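Long-range contact in DUF2666 domain-containing protein (Pyrococcus furiosus, PDB 3V68), which is of unestablished function but probably binds double-stranded DNA: residues Gln129-Ala141 and Trp146-Thr158. Sequence-based numbering, arbitrary orientation.
Sequences QPRYEEDHINFTA and WIVVKRMIIDEKT
Ile137, Phe139 and Ala141 are hydrogen-bonded through the backbone in both directions to Met152, Lys150 and Val148, which sets an antiparallel register. The Lys150 N to Phe139 O bond is 2.9 Å long and almost straight (176°). Beyond them Ile154 N reaches Asp135 O at 2.7 Å, approaching from above the carbonyl plane, and a water donates to both Asp135 OD2 and Ile154 O, while Asp135 OD1 pairs with Lys11 of strand 5-12. These two strands, with axes at 166°, form a beta hairpin at the edge of an antiparallel sheet; strand 5-12 flanks 136-143 on its other side. Most apolar contacts lie on the face bearing Ile137, Phe139 and Ala141, against helices 26-43 and 160-181. Ala141 CB sits over the Trp146 six-membered ring, 3.9 Å from its centroid, a CH-pi contact, while Val148 CG1 meets the edge of the Phe139 ring at CD2 (3.9 Å). On the face of Asn138, Thr140 and Arg151, Thr140 OG1 donates to Asn138 OD1 at 2.7 Å, in the carbonyl plane, and accepts a weak bond from Arg151 NH1 (3.2 Å). Arg151 CG lies between the backbone N and carbonyl carbon (chi1 62°) and the chain then extends to NE, its guanidinium layered between Tyr132 OH and Val149 CG1. A valine in place of Thr140 would probably leave Asn138 OD1 without its hydroxyl donor and the guanidinium freer to turn. Asn138 ND2 is held separately by Glu7.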
ATOM      1  N   GLN A 129     -16.048  16.568  -9.273  1.00 29.34           N
ATOM      2  CA  GLN A 129     -16.764  16.623  -8.003  1.00 30.34           C
ATOM      3  C   GLN A 129     -17.039  15.197  -7.514  1.00 30.64           C
ATOM      4  O   GLN A 129     -17.032  14.262  -8.322  1.00 30.72           O
ATOM      5  CB  GLN A 129     -18.055  17.443  -8.130  1.00 30.51           C
ATOM      6  CG  GLN A 129     -19.142  16.849  -9.020  1.00 31.92           C
ATOM      7  CD  GLN A 129     -20.493  17.508  -8.795  1.00 33.60           C
ATOM      8  OE1 GLN A 129     -21.134  17.979  -9.738  1.00 34.81           O
ATOM      9  NE2 GLN A 129     -20.929  17.556  -7.539  1.00 34.32           N
ATOM     10  N   PRO A 130     -17.254  15.016  -6.194  1.00 30.87           N
ATOM     11  CA  PRO A 130     -17.540  13.675  -5.680  1.00 31.01           C
ATOM     12  C   PRO A 130     -18.797  13.081  -6.317  1.00 31.13           C
ATOM     13  O   PRO A 130     -19.780  13.796  -6.529  1.00 31.48           O
ATOM     14  CB  PRO A 130     -17.755  13.914  -4.183  1.00 31.04           C
ATOM     15  CG  PRO A 130     -17.000  15.160  -3.888  1.00 31.08           C
ATOM     16  CD  PRO A 130     -17.176  16.010  -5.106  1.00 30.94           C
ATOM     17  N   ARG A 131     -18.753  11.787  -6.623  1.00 31.15           N
ATOM     18  CA  ARG A 131     -19.856  11.095  -7.299  1.00 31.00           C
ATOM     19  C   ARG A 131     -21.112  10.979  -6.422  1.00 30.66           C
ATOM     20  O   ARG A 131     -22.225  10.851  -6.934  1.00 30.83           O
ATOM     21  CB  ARG A 131     -19.391   9.713  -7.791  1.00 31.40           C
ATOM     22  CG  ARG A 131     -20.413   8.902  -8.614  1.00 32.34           C
ATOM     23  CD  ARG A 131     -21.001   9.689  -9.791  1.00 34.41           C
ATOM     24  NE  ARG A 131     -20.032   9.944 -10.857  1.00 36.05           N
ATOM     25  CZ  ARG A 131     -19.907   9.206 -11.958  1.00 36.43           C
ATOM     26  NH1 ARG A 131     -20.686   8.149 -12.159  1.00 37.46           N
ATOM     27  NH2 ARG A 131     -18.999   9.530 -12.868  1.00 36.92           N
ATOM     28  N   TYR A 132     -20.923  11.037  -5.107  1.00 30.05           N
ATOM     29  CA  TYR A 132     -22.023  10.912  -4.155  1.00 29.21           C
ATOM     30  C   TYR A 132     -22.041  12.094  -3.198  1.00 28.59           C
ATOM     31  O   TYR A 132     -20.991  12.628  -2.838  1.00 28.29           O
ATOM     32  CB  TYR A 132     -21.908   9.598  -3.379  1.00 29.39           C
ATOM     33  CG  TYR A 132     -21.877   8.378  -4.273  1.00 29.67           C
ATOM     34  CD1 TYR A 132     -23.059   7.768  -4.690  1.00 30.04           C
ATOM     35  CD2 TYR A 132     -20.664   7.839  -4.711  1.00 29.83           C
ATOM     36  CE1 TYR A 132     -23.037   6.650  -5.517  1.00 30.43           C
ATOM     37  CE2 TYR A 132     -20.633   6.723  -5.541  1.00 30.31           C
ATOM     38  CZ  TYR A 132     -21.823   6.133  -5.940  1.00 30.67           C
ATOM     39  OH  TYR A 132     -21.803   5.029  -6.758  1.00 31.12           O
ATOM     40  N   GLU A 133     -23.242  12.499  -2.793  1.00 27.92           N
ATOM     41  CA  GLU A 133     -23.409  13.625  -1.875  1.00 27.57           C
ATOM     42  C   GLU A 133     -23.038  13.247  -0.445  1.00 26.72           C
ATOM     43  O   GLU A 133     -22.509  14.065   0.304  1.00 26.79           O
ATOM     44  CB  GLU A 133     -24.841  14.155  -1.926  1.00 27.74           C
ATOM     45  CG  GLU A 133     -25.211  14.806  -3.252  1.00 29.53           C
ATOM     46  CD  GLU A 133     -26.545  15.524  -3.201  1.00 31.27           C
ATOM     47  OE1 GLU A 133     -27.432  15.189  -4.016  1.00 32.48           O
ATOM     48  OE2 GLU A 133     -26.709  16.419  -2.345  1.00 32.54           O
ATOM     49  N   GLU A 134     -23.328  12.008  -0.071  1.00 25.79           N
ATOM     50  CA  GLU A 134     -22.959  11.501   1.243  1.00 24.91           C
ATOM     51  C   GLU A 134     -21.473  11.180   1.282  1.00 23.72           C
ATOM     52  O   GLU A 134     -20.845  10.994   0.235  1.00 23.50           O
ATOM     53  CB  GLU A 134     -23.782  10.262   1.612  1.00 25.39           C
ATOM     54  CG  GLU A 134     -23.999   9.270   0.476  1.00 27.17           C
ATOM     55  CD  GLU A 134     -25.207   9.598  -0.381  1.00 29.22           C
ATOM     56  OE1 GLU A 134     -26.316   9.750   0.176  1.00 31.13           O
ATOM     57  OE2 GLU A 134     -25.050   9.694  -1.617  1.00 30.20           O
ATOM     58  N   ASP A 135     -20.921  11.130   2.492  1.00 22.36           N
ATOM     59  CA  ASP A 135     -19.558  10.655   2.707  1.00 21.14           C
ATOM     60  C   ASP A 135     -19.402   9.276   2.074  1.00 19.89           C
ATOM     61  O   ASP A 135     -20.315   8.450   2.142  1.00 19.73           O
ATOM     62  CB  ASP A 135     -19.237  10.592   4.206  1.00 21.28           C
ATOM     63  CG  ASP A 135     -18.898  11.954   4.802  1.00 22.03           C
ATOM     64  OD1 ASP A 135     -18.921  12.973   4.075  1.00 22.27           O
ATOM     65  OD2 ASP A 135     -18.608  12.002   6.016  1.00 23.03           O
ATOM     66  N   HIS A 136     -18.252   9.034   1.450  1.00 18.57           N
ATOM     67  CA  HIS A 136     -18.049   7.810   0.677  1.00 17.38           C
ATOM     68  C   HIS A 136     -16.595   7.618   0.264  1.00 16.77           C
ATOM     69  O   HIS A 136     -15.788   8.547   0.317  1.00 16.61           O
ATOM     70  CB  HIS A 136     -18.895   7.845  -0.601  1.00 17.16           C
ATOM     71  CG  HIS A 136     -18.416   8.851  -1.600  1.00 16.74           C
ATOM     72  ND1 HIS A 136     -18.754  10.185  -1.526  1.00 16.39           N
ATOM     73  CD2 HIS A 136     -17.586   8.730  -2.664  1.00 15.85           C
ATOM     74  CE1 HIS A 136     -18.175  10.838  -2.519  1.00 16.91           C
ATOM     75  NE2 HIS A 136     -17.455   9.979  -3.220  1.00 17.54           N
ATOM     76  N   ILE A 137     -16.289   6.393  -0.155  1.00 16.03           N
ATOM     77  CA  ILE A 137     -15.098   6.084  -0.935  1.00 15.59           C
ATOM     78  C   ILE A 137     -15.601   5.488  -2.245  1.00 14.92           C
ATOM     79  O   ILE A 137     -16.499   4.647  -2.236  1.00 14.58           O
ATOM     80  CB  ILE A 137     -14.193   5.039  -0.228  1.00 15.73           C
ATOM     81  CG1 ILE A 137     -13.919   5.422   1.240  1.00 16.90           C
ATOM     82  CG2 ILE A 137     -12.902   4.802  -1.029  1.00 16.32           C
ATOM     83  CD1 ILE A 137     -13.104   6.688   1.446  1.00 18.39           C
ATOM     84  N   ASN A 138     -15.033   5.920  -3.366  1.00 14.40           N
ATOM     85  CA  ASN A 138     -15.455   5.420  -4.674  1.00 14.26           C
ATOM     86  C   ASN A 138     -14.296   5.216  -5.650  1.00 13.59           C
ATOM     87  O   ASN A 138     -13.696   6.186  -6.121  1.00 13.69           O
ATOM     88  CB  ASN A 138     -16.524   6.349  -5.275  1.00 14.80           C
ATOM     89  CG  ASN A 138     -16.750   6.108  -6.758  1.00 15.95           C
ATOM     90  OD1 ASN A 138     -16.800   4.966  -7.219  1.00 17.29           O
ATOM     91  ND2 ASN A 138     -16.881   7.194  -7.516  1.00 18.67           N
ATOM     92  N   PHE A 139     -13.982   3.953  -5.935  1.00 12.92           N
ATOM     93  CA  PHE A 139     -13.092   3.595  -7.038  1.00 12.48           C
ATOM     94  C   PHE A 139     -13.899   2.822  -8.067  1.00 12.78           C
ATOM     95  O   PHE A 139     -14.378   1.721  -7.790  1.00 12.33           O
ATOM     96  CB  PHE A 139     -11.902   2.749  -6.563  1.00 12.35           C
ATOM     97  CG  PHE A 139     -10.939   2.371  -7.667  1.00 11.79           C
ATOM     98  CD1 PHE A 139      -9.864   3.194  -7.970  1.00 12.19           C
ATOM     99  CD2 PHE A 139     -11.114   1.200  -8.407  1.00 12.81           C
ATOM    100  CE1 PHE A 139      -8.969   2.863  -8.982  1.00 12.92           C
ATOM    101  CE2 PHE A 139     -10.228   0.857  -9.430  1.00 13.01           C
ATOM    102  CZ  PHE A 139      -9.150   1.697  -9.720  1.00 12.71           C
ATOM    103  N   THR A 140     -14.036   3.394  -9.257  1.00 13.24           N
ATOM    104  CA  THR A 140     -14.799   2.760 -10.323  1.00 14.04           C
ATOM    105  C   THR A 140     -13.955   2.722 -11.582  1.00 14.35           C
ATOM    106  O   THR A 140     -13.446   3.753 -12.030  1.00 14.43           O
ATOM    107  CB  THR A 140     -16.138   3.498 -10.577  1.00 14.23           C
ATOM    108  OG1 THR A 140     -16.950   3.425  -9.403  1.00 16.01           O
ATOM    109  CG2 THR A 140     -16.898   2.872 -11.737  1.00 15.17           C
ATOM    110  N   ALA A 141     -13.791   1.521 -12.129  1.00 14.77           N
ATOM    111  CA  ALA A 141     -13.001   1.319 -13.330  1.00 15.56           C
ATOM    112  C   ALA A 141     -13.710   0.399 -14.302  1.00 16.44           C
ATOM    113  O   ALA A 141     -14.128  -0.701 -13.936  1.00 16.21           O
ATOM    114  CB  ALA A 141     -11.630   0.748 -12.973  1.00 15.50           C
ATOM    115  N   TRP A 146     -11.663  -5.158 -18.395  1.00 20.28           N
ATOM    116  CA  TRP A 146     -11.321  -4.900 -16.997  1.00 18.86           C
ATOM    117  C   TRP A 146     -12.363  -4.023 -16.306  1.00 18.31           C
ATOM    118  O   TRP A 146     -12.571  -2.867 -16.685  1.00 18.06           O
ATOM    119  CB  TRP A 146      -9.926  -4.257 -16.902  1.00 18.99           C
ATOM    120  CG  TRP A 146      -9.510  -3.852 -15.509  1.00 17.75           C
ATOM    121  CD1 TRP A 146      -9.401  -4.664 -14.417  1.00 18.52           C
ATOM    122  CD2 TRP A 146      -9.120  -2.541 -15.076  1.00 17.25           C
ATOM    123  NE1 TRP A 146      -8.981  -3.935 -13.326  1.00 17.70           N
ATOM    124  CE2 TRP A 146      -8.805  -2.631 -13.702  1.00 16.98           C
ATOM    125  CE3 TRP A 146      -9.018  -1.296 -15.713  1.00 17.01           C
ATOM    126  CZ2 TRP A 146      -8.387  -1.523 -12.954  1.00 16.46           C
ATOM    127  CZ3 TRP A 146      -8.605  -0.193 -14.969  1.00 17.46           C
ATOM    128  CH2 TRP A 146      -8.291  -0.318 -13.602  1.00 17.30           C
ATOM    129  N   ILE A 147     -13.013  -4.585 -15.289  1.00 17.50           N
ATOM    130  CA  ILE A 147     -13.979  -3.845 -14.485  1.00 17.36           C
ATOM    131  C   ILE A 147     -13.753  -4.067 -12.990  1.00 17.06           C
ATOM    132  O   ILE A 147     -13.666  -5.208 -12.526  1.00 17.25           O
ATOM    133  CB  ILE A 147     -15.453  -4.176 -14.870  1.00 17.34           C
ATOM    134  CG1 ILE A 147     -16.426  -3.376 -13.996  1.00 17.73           C
ATOM    135  CG2 ILE A 147     -15.728  -5.677 -14.785  1.00 18.54           C
ATOM    136  CD1 ILE A 147     -17.791  -3.175 -14.618  1.00 18.59           C
ATOM    137  N   VAL A 148     -13.639  -2.963 -12.254  1.00 16.89           N
ATOM    138  CA  VAL A 148     -13.513  -2.987 -10.798  1.00 16.86           C
ATOM    139  C   VAL A 148     -14.410  -1.904 -10.208  1.00 16.59           C
ATOM    140  O   VAL A 148     -14.354  -0.739 -10.611  1.00 16.95           O
ATOM    141  CB  VAL A 148     -12.043  -2.754 -10.324  1.00 16.89           C
ATOM    142  CG1 VAL A 148     -11.988  -2.533  -8.807  1.00 17.43           C
ATOM    143  CG2 VAL A 148     -11.157  -3.923 -10.705  1.00 17.58           C
ATOM    144  N   VAL A 149     -15.251  -2.296  -9.263  1.00 15.98           N
ATOM    145  CA  VAL A 149     -16.059  -1.335  -8.530  1.00 15.74           C
ATOM    146  C   VAL A 149     -15.835  -1.588  -7.051  1.00 15.71           C
ATOM    147  O   VAL A 149     -16.240  -2.624  -6.518  1.00 15.80           O
ATOM    148  CB  VAL A 149     -17.551  -1.435  -8.903  1.00 15.62           C
ATOM    149  CG1 VAL A 149     -18.392  -0.542  -8.010  1.00 16.40           C
ATOM    150  CG2 VAL A 149     -17.762  -1.078 -10.372  1.00 15.48           C
ATOM    151  N   LYS A 150     -15.164  -0.644  -6.399  1.00 15.45           N
ATOM    152  CA  LYS A 150     -14.872  -0.747  -4.974  1.00 15.55           C
ATOM    153  C   LYS A 150     -15.307   0.548  -4.313  1.00 16.13           C
ATOM    154  O   LYS A 150     -14.594   1.559  -4.343  1.00 15.61           O
ATOM    155  CB  LYS A 150     -13.389  -1.059  -4.739  1.00 15.58           C
ATOM    156  CG  LYS A 150     -13.011  -2.490  -5.123  1.00 14.83           C
ATOM    157  CD  LYS A 150     -11.527  -2.794  -4.969  1.00 15.09           C
ATOM    158  CE  LYS A 150     -11.253  -4.260  -5.310  1.00 14.88           C
ATOM    159  NZ  LYS A 150      -9.838  -4.671  -5.078  1.00 15.93           N
ATOM    160  N   ARG A 151     -16.510   0.524  -3.750  1.00 16.68           N
ATOM    161  CA  ARG A 151     -17.087   1.727  -3.173  1.00 17.96           C
ATOM    162  C   ARG A 151     -18.026   1.440  -2.007  1.00 18.39           C
ATOM    163  O   ARG A 151     -18.537   0.326  -1.861  1.00 18.05           O
ATOM    164  CB  ARG A 151     -17.798   2.560  -4.252  1.00 18.47           C
ATOM    165  CG  ARG A 151     -18.962   1.870  -4.923  1.00 19.89           C
ATOM    166  CD  ARG A 151     -19.378   2.586  -6.199  1.00 21.98           C
ATOM    167  NE  ARG A 151     -20.450   1.866  -6.882  1.00 24.50           N
ATOM    168  CZ  ARG A 151     -20.732   1.969  -8.179  1.00 25.40           C
ATOM    169  NH1 ARG A 151     -20.010   2.759  -8.969  1.00 26.43           N
ATOM    170  NH2 ARG A 151     -21.731   1.263  -8.693  1.00 26.50           N
ATOM    171  N   MET A 152     -18.221   2.450  -1.169  1.00 19.32           N
ATOM    172  CA  MET A 152     -19.244   2.402  -0.131  1.00 20.82           C
ATOM    173  C   MET A 152     -19.563   3.783   0.414  1.00 21.52           C
ATOM    174  O   MET A 152     -18.736   4.697   0.360  1.00 21.04           O
ATOM    175  CB  MET A 152     -18.856   1.453   1.009  1.00 21.19           C
ATOM    176  CG  MET A 152     -17.716   1.925   1.863  1.00 22.82           C
ATOM    177  SD  MET A 152     -17.286   0.709   3.115  1.00 27.16           S
ATOM    178  CE  MET A 152     -15.723   1.392   3.610  1.00 25.91           C
ATOM    179  N   ILE A 153     -20.783   3.914   0.923  1.00 22.74           N
ATOM    180  CA  ILE A 153     -21.218   5.095   1.650  1.00 24.15           C
ATOM    181  C   ILE A 153     -20.688   5.009   3.079  1.00 24.84           C
ATOM    182  O   ILE A 153     -20.663   3.926   3.671  1.00 25.32           O
ATOM    183  CB  ILE A 153     -22.772   5.181   1.669  1.00 24.24           C
ATOM    184  CG1 ILE A 153     -23.353   5.141   0.243  1.00 24.80           C
ATOM    185  CG2 ILE A 153     -23.263   6.393   2.467  1.00 24.67           C
ATOM    186  CD1 ILE A 153     -22.762   6.146  -0.746  1.00 25.30           C
ATOM    187  N   ILE A 154     -20.260   6.145   3.622  1.00 25.78           N
ATOM    188  CA  ILE A 154     -19.777   6.214   5.000  1.00 26.80           C
ATOM    189  C   ILE A 154     -20.828   6.848   5.914  1.00 27.65           C
ATOM    190  O   ILE A 154     -21.260   7.986   5.690  1.00 27.85           O
ATOM    191  CB  ILE A 154     -18.421   6.962   5.110  1.00 26.74           C
ATOM    192  CG1 ILE A 154     -17.338   6.234   4.301  1.00 26.80           C
ATOM    193  CG2 ILE A 154     -17.993   7.093   6.573  1.00 26.65           C
ATOM    194  CD1 ILE A 154     -16.049   7.019   4.124  1.00 26.91           C
ATOM    195  N   ASP A 155     -21.232   6.084   6.928  1.00 28.52           N
ATOM    196  CA  ASP A 155     -22.164   6.521   7.966  1.00 29.46           C
ATOM    197  C   ASP A 155     -21.425   6.762   9.272  1.00 29.57           C
ATOM    198  O   ASP A 155     -20.229   6.481   9.393  1.00 29.69           O
ATOM    199  CB  ASP A 155     -23.216   5.435   8.226  1.00 29.82           C
ATOM    200  CG  ASP A 155     -24.316   5.410   7.188  1.00 30.73           C
ATOM    201  OD1 ASP A 155     -24.529   6.427   6.491  1.00 32.81           O
ATOM    202  OD2 ASP A 155     -24.985   4.361   7.082  1.00 32.34           O
ATOM    203  N   GLU A 156     -22.160   7.266  10.259  1.00 29.78           N
ATOM    204  CA  GLU A 156     -21.653   7.396  11.620  1.00 29.94           C
ATOM    205  C   GLU A 156     -21.456   6.011  12.244  1.00 29.45           C
ATOM    206  O   GLU A 156     -20.711   5.859  13.215  1.00 29.78           O
ATOM    207  CB  GLU A 156     -22.615   8.238  12.470  1.00 30.21           C
ATOM    208  CG  GLU A 156     -22.806   9.683  11.992  1.00 31.56           C
ATOM    209  CD  GLU A 156     -23.633   9.796  10.714  1.00 33.44           C
ATOM    210  OE1 GLU A 156     -24.650   9.078  10.585  1.00 34.10           O
ATOM    211  OE2 GLU A 156     -23.261  10.605   9.837  1.00 34.62           O
ATOM    212  N   LYS A 157     -22.125   5.008  11.672  1.00 28.84           N
ATOM    213  CA  LYS A 157     -22.058   3.630  12.165  1.00 28.04           C
ATOM    214  C   LYS A 157     -21.109   2.746  11.347  1.00 27.06           C
ATOM    215  O   LYS A 157     -21.021   1.537  11.588  1.00 27.05           O
ATOM    216  CB  LYS A 157     -23.461   3.002  12.214  1.00 28.48           C
ATOM    217  CG  LYS A 157     -24.549   3.828  12.933  1.00 29.53           C
ATOM    218  CD  LYS A 157     -24.313   3.961  14.439  1.00 31.40           C
ATOM    219  CE  LYS A 157     -23.686   5.307  14.805  1.00 32.07           C
ATOM    220  NZ  LYS A 157     -23.304   5.389  16.243  1.00 33.43           N
ATOM    221  N   THR A 158     -20.413   3.344  10.380  1.00 25.74           N
ATOM    222  CA  THR A 158     -19.424   2.618   9.581  1.00 24.30           C
ATOM    223  C   THR A 158     -18.152   2.394  10.402  1.00 23.30           C
ATOM    224  O   THR A 158     -17.549   3.354  10.879  1.00 23.27           O
ATOM    225  CB  THR A 158     -19.072   3.369   8.273  1.00 24.26           C
ATOM    226  OG1 THR A 158     -20.273   3.682   7.557  1.00 24.40           O
ATOM    227  CG2 THR A 158     -18.163   2.521   7.378  1.00 24.15           C
TER
HETATM  228  O   HOH W   1     -20.053  10.071   7.868  1.00 39.32           O